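Local coordinates for protein polymerase X (Deinococcus radiodurans, PDB 2W9M) that probably extends DNA by adding deoxyribonucleotides in repair or replication, as a family X DNA polymerase that also carries a zinc-binding PHP domain, at residues V425-N430 with E440-A445; R366-A371 with E401-D406. All blocks are in the same frame, centred on the assembly; numbering follows the deposited sequence.

How the contacts relate
Both contacts lie in the PHP domain, on neighbouring parallel strands, 396-403 and 422-426, with their centres 10 Å apart, and both reach the same zinc ion: contact 1 supplies His428 and contact 2 supplies Glu401, which also binds a second zinc. Contact 1 is the more buried, with 286 Å² between the end of strand 422-426 with its following loop and the helix of the same beta-alpha-beta unit, and it combines arginine-to-carbonyl bonding with aliphatic packing. Contact 2, at 112 Å², is partly buried and joins a loop to the next strand through van der Waals contact alone. Arg441 of contact 1 ties them together, its NH2 lying 2.8 Å from Ile404 O, a probable hydrogen bond.

Contact 1. Residues V425-N430 with E440-A445; sequences VSVHSN and ERLIRA. With ZN (zinc ion), chain E.
Arg441 reaches from helix 435-446 to the loop that follows strand 422-426, within a beta-alpha-beta unit of the zinc-binding PHP domain. With CG anti to the backbone N (chi1 170°) and the chain extended as far as NE, its guanidinium arrives end-on at Ser429. NH1 and NH2 each donate to Ser429 O at 3.0 Å. That oxygen lies only 3° out of the guanidinium plane, yet both donors approach from one face of its own carbonyl plane, and NH2 stands well above it. Weaker bonds run from NH2 to Ser429 OG and from NH1 to Asn430 O. Outside the pair, Gln438 OE1 pairs with NH1, while Ile404 O and Leu405 O take NH2 and NE, which fixes the group's rotation. Over one guanidinium face lies Val427, its CG1 3.3 Å from Arg441 NH1. A leucine in place of Arg441 would probably leave Ser429 O without its NH1 and NH2 donors and free the loop to shift beside His428, whose NE2 binds zinc at 2.4 Å. The valine's other branch faces the helix: Leu442 crosses Val427 at about a right angle, and Val427 CG2 meets Leu442 CD2 at 3.9 Å.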
# COMPACT_ATOMS: atom_id res chain seq x y z
N VAL A 425 15.44 -4.18 -5.60
CA VAL A 425 15.06 -5.04 -6.72
C VAL A 425 13.60 -5.45 -6.62
O VAL A 425 13.07 -5.66 -5.53
CB VAL A 425 15.95 -6.29 -6.84
CG1 VAL A 425 17.40 -5.88 -7.00
CG2 VAL A 425 15.77 -7.19 -5.63
N SER A 426 12.94 -5.56 -7.77
CA SER A 426 11.50 -5.81 -7.79
C SER A 426 11.06 -6.45 -9.10
O SER A 426 11.69 -6.26 -10.14
CB SER A 426 10.74 -4.50 -7.60
OG SER A 426 11.02 -3.92 -6.34
N VAL A 427 9.95 -7.19 -9.04
CA VAL A 427 9.31 -7.73 -10.22
C VAL A 427 8.21 -6.79 -10.69
O VAL A 427 7.37 -6.36 -9.90
CB VAL A 427 8.69 -9.12 -9.95
CG1 VAL A 427 8.10 -9.70 -11.22
CG2 VAL A 427 9.74 -10.06 -9.38
N HIS A 428 8.22 -6.46 -11.98
CA HIS A 428 7.19 -5.61 -12.58
C HIS A 428 6.77 -6.16 -13.94
O HIS A 428 6.10 -5.47 -14.73
CB HIS A 428 7.69 -4.18 -12.73
CG HIS A 428 7.68 -3.39 -11.45
ND1 HIS A 428 6.51 -3.04 -10.81
CD2 HIS A 428 8.68 -2.86 -10.71
CE1 HIS A 428 6.80 -2.35 -9.72
NE2 HIS A 428 8.11 -2.23 -9.64
N SER A 429 7.16 -7.40 -14.22
CA SER A 429 6.88 -8.05 -15.49
C SER A 429 6.85 -9.56 -15.29
O SER A 429 7.39 -10.07 -14.31
CB SER A 429 7.95 -7.68 -16.51
OG SER A 429 9.21 -8.23 -16.13
N ASN A 430 6.22 -10.27 -16.22
CA ASN A 430 6.19 -11.73 -16.19
C ASN A 430 5.56 -12.31 -14.92
O ASN A 430 6.22 -13.04 -14.18
CB ASN A 430 7.60 -12.29 -16.37
CG ASN A 430 8.10 -12.15 -17.78
OD1 ASN A 430 8.87 -11.24 -18.10
ND2 ASN A 430 7.68 -13.06 -18.65
N GLU A 440 13.28 -19.32 -8.94
CA GLU A 440 14.67 -19.25 -9.36
C GLU A 440 15.04 -17.81 -9.73
O GLU A 440 16.14 -17.34 -9.43
CB GLU A 440 14.92 -20.18 -10.55
CG GLU A 440 16.37 -20.24 -11.02
CD GLU A 440 16.55 -21.12 -12.24
OE1 GLU A 440 17.29 -20.71 -13.16
OE2 GLU A 440 15.96 -22.22 -12.29
N ARG A 441 14.10 -17.12 -10.37
CA ARG A 441 14.28 -15.74 -10.78
C ARG A 441 14.59 -14.83 -9.59
O ARG A 441 15.55 -14.06 -9.61
CB ARG A 441 13.02 -15.26 -11.49
CG ARG A 441 12.94 -13.76 -11.77
CD ARG A 441 11.53 -13.40 -12.22
NE ARG A 441 11.46 -12.17 -12.99
CZ ARG A 441 10.32 -11.61 -13.39
NH1 ARG A 441 9.17 -12.18 -13.08
NH2 ARG A 441 10.33 -10.48 -14.09
N LEU A 442 13.77 -14.93 -8.55
CA LEU A 442 13.92 -14.06 -7.38
C LEU A 442 15.11 -14.44 -6.49
O LEU A 442 15.76 -13.56 -5.92
CB LEU A 442 12.61 -14.02 -6.58
CG LEU A 442 11.59 -13.02 -7.14
CD1 LEU A 442 10.19 -13.55 -7.10
CD2 LEU A 442 11.69 -11.70 -6.39
N ILE A 443 15.39 -15.73 -6.38
CA ILE A 443 16.56 -16.19 -5.65
C ILE A 443 17.82 -15.62 -6.28
O ILE A 443 18.74 -15.17 -5.58
CB ILE A 443 16.67 -17.72 -5.63
CG1 ILE A 443 15.60 -18.32 -4.74
CG2 ILE A 443 18.04 -18.15 -5.14
CD1 ILE A 443 15.60 -19.83 -4.72
N ARG A 444 17.86 -15.64 -7.61
CA ARG A 444 18.97 -15.09 -8.37
C ARG A 444 19.15 -13.59 -8.11
O ARG A 444 20.27 -13.11 -7.92
CB ARG A 444 18.75 -15.34 -9.86
CG ARG A 444 19.62 -14.51 -10.80
CD ARG A 444 20.72 -15.35 -11.42
NE ARG A 444 20.74 -15.19 -12.88
CZ ARG A 444 21.62 -14.46 -13.54
NH1 ARG A 444 22.58 -13.82 -12.89
NH2 ARG A 444 21.55 -14.38 -14.87
N ALA A 445 18.04 -12.86 -8.09
CA ALA A 445 18.09 -11.41 -7.91
C ALA A 445 18.49 -10.99 -6.49
O ALA A 445 19.25 -10.04 -6.33
CB ALA A 445 16.76 -10.78 -8.29
ZN ZN E . 7.62 -1.36 -7.42

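Contact 2. Residues R366-A371 with E401-D406; sequences RAAYYA and EVDILD. With ZN (zinc ion), chain D; ZN (zinc ion), chain E.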
# COMPACT_ATOMS: atom_id res chain seq x y z
N ARG A 366 15.02 1.42 -16.93
CA ARG A 366 14.79 1.00 -18.32
C ARG A 366 13.51 0.19 -18.55
O ARG A 366 12.55 0.68 -19.13
CB ARG A 366 15.98 0.15 -18.79
CG ARG A 366 16.97 0.84 -19.71
CD ARG A 366 16.66 0.54 -21.17
NE ARG A 366 16.00 1.65 -21.85
CZ ARG A 366 15.36 1.55 -23.01
NH1 ARG A 366 15.27 0.37 -23.62
NH2 ARG A 366 14.80 2.62 -23.56
N ALA A 367 13.53 -1.06 -18.10
CA ALA A 367 12.51 -2.04 -18.45
C ALA A 367 11.07 -1.59 -18.18
O ALA A 367 10.16 -1.91 -18.95
CB ALA A 367 12.79 -3.38 -17.78
N ALA A 368 10.86 -0.86 -17.09
CA ALA A 368 9.53 -0.35 -16.77
C ALA A 368 9.18 0.78 -17.73
O ALA A 368 9.24 1.95 -17.38
CB ALA A 368 9.47 0.13 -15.32
N TYR A 369 8.79 0.40 -18.95
CA TYR A 369 8.54 1.35 -20.03
C TYR A 369 7.30 2.21 -19.81
O TYR A 369 7.31 3.41 -20.09
CB TYR A 369 8.43 0.61 -21.36
CG TYR A 369 8.33 1.53 -22.55
CD1 TYR A 369 9.46 1.93 -23.24
CD2 TYR A 369 7.10 2.01 -22.97
CE1 TYR A 369 9.38 2.78 -24.32
CE2 TYR A 369 7.00 2.86 -24.06
CZ TYR A 369 8.14 3.24 -24.73
OH TYR A 369 8.05 4.09 -25.80
N TYR A 370 6.23 1.61 -19.31
CA TYR A 370 4.97 2.32 -19.13
C TYR A 370 4.95 3.12 -17.84
O TYR A 370 3.97 3.80 -17.54
CB TYR A 370 3.79 1.35 -19.20
CG TYR A 370 3.69 0.65 -20.53
CD1 TYR A 370 4.27 -0.60 -20.73
CD2 TYR A 370 3.04 1.24 -21.61
CE1 TYR A 370 4.20 -1.24 -21.95
CE2 TYR A 370 2.96 0.61 -22.83
CZ TYR A 370 3.54 -0.64 -23.00
OH TYR A 370 3.47 -1.27 -24.22
N ALA A 371 6.04 3.05 -17.08
CA ALA A 371 6.17 3.81 -15.84
C ALA A 371 7.29 4.85 -15.95
O ALA A 371 7.77 5.35 -14.94
CB ALA A 371 6.40 2.88 -14.68
N GLU A 401 14.93 1.56 -8.22
CA GLU A 401 14.18 0.32 -8.17
C GLU A 401 14.45 -0.46 -9.44
O GLU A 401 13.78 -0.27 -10.45
CB GLU A 401 12.68 0.56 -8.00
CG GLU A 401 11.92 -0.73 -7.74
CD GLU A 401 10.44 -0.53 -7.58
OE1 GLU A 401 9.99 0.63 -7.64
OE2 GLU A 401 9.72 -1.55 -7.40
N VAL A 402 15.45 -1.34 -9.38
CA VAL A 402 15.91 -2.08 -10.54
C VAL A 402 14.98 -3.26 -10.83
O VAL A 402 14.73 -4.09 -9.96
CB VAL A 402 17.34 -2.59 -10.32
CG1 VAL A 402 17.84 -3.35 -11.53
CG2 VAL A 402 18.25 -1.42 -9.98
N ASP A 403 14.47 -3.31 -12.06
CA ASP A 403 13.57 -4.38 -12.48
C ASP A 403 14.36 -5.68 -12.59
O ASP A 403 15.50 -5.69 -13.03
CB ASP A 403 12.92 -4.03 -13.82
CG ASP A 403 11.53 -4.63 -13.98
OD1 ASP A 403 11.35 -5.84 -13.68
OD2 ASP A 403 10.61 -3.90 -14.42
N ILE A 404 13.74 -6.78 -12.17
CA ILE A 404 14.33 -8.10 -12.30
C ILE A 404 13.87 -8.73 -13.62
O ILE A 404 12.69 -9.05 -13.78
CB ILE A 404 13.92 -9.02 -11.14
CG1 ILE A 404 14.33 -8.40 -9.80
CG2 ILE A 404 14.53 -10.40 -11.30
CD1 ILE A 404 13.75 -9.10 -8.59
N LEU A 405 14.80 -8.88 -14.56
CA LEU A 405 14.46 -9.47 -15.85
C LEU A 405 13.98 -10.90 -15.64
O LEU A 405 14.24 -11.50 -14.60
CB LEU A 405 15.67 -9.43 -16.80
CG LEU A 405 16.33 -8.05 -16.93
CD1 LEU A 405 17.52 -8.08 -17.87
CD2 LEU A 405 15.32 -7.01 -17.37
N ASP A 406 13.25 -11.44 -16.62
CA ASP A 406 12.55 -12.71 -16.43
C ASP A 406 13.47 -13.90 -16.15
O ASP A 406 13.01 -14.96 -15.74
CB ASP A 406 11.62 -13.02 -17.61
CG ASP A 406 12.36 -13.16 -18.92
OD1 ASP A 406 13.43 -12.52 -19.07
OD2 ASP A 406 11.88 -13.90 -19.81
ZN ZN D . 8.33 1.32 -6.32
ZN ZN E . 7.62 -1.36 -7.42
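Ala367 and Asp403 make the nearest approach between loop 366-371 and segment 401-406, through aliphatic van der Waals contact: Ala367 CB is 4.0 Å from Asp403 CB. The same methyl also lies 4.4 Å from Leu405 CD2, a looser apolar touch, and the two segments bury just 112 Å² between them. Polar proximity is the second kind. Asp403 OD2 comes within 4.1 Å of Ala368 N, which is too long for a hydrogen bond, so the carboxylate borders the loop without gripping it. Ala368 is the centre of an inverse gamma turn (phi -72°, psi 78°), and this tight reversal accompanies a weak bond from Tyr369 N to Ala367 O.

Metal coordination is the third kind, and it belongs to the strand. Glu401 holds its side chain stretched away from its own backbone N (chi1 -171°), which carries the carboxylate to two zinc ions that it bridges: OE1 binds one at 2.2 Å and OE2 the other at 2.1 Å. His332, His334 and Asp516 complete the first site, His428 and His456 the second, the multinuclear centre characteristic of PHP domains, while Ser426 OG on the next strand hydrogen-bonds Glu401 OE2.

Strand 396-403 runs between strands 358-364 and 422-426 of the parallel sheet. From the loop, Tyr370 packs against helices 10-26 and 83-91, while Ile404 rests on helix 435-446.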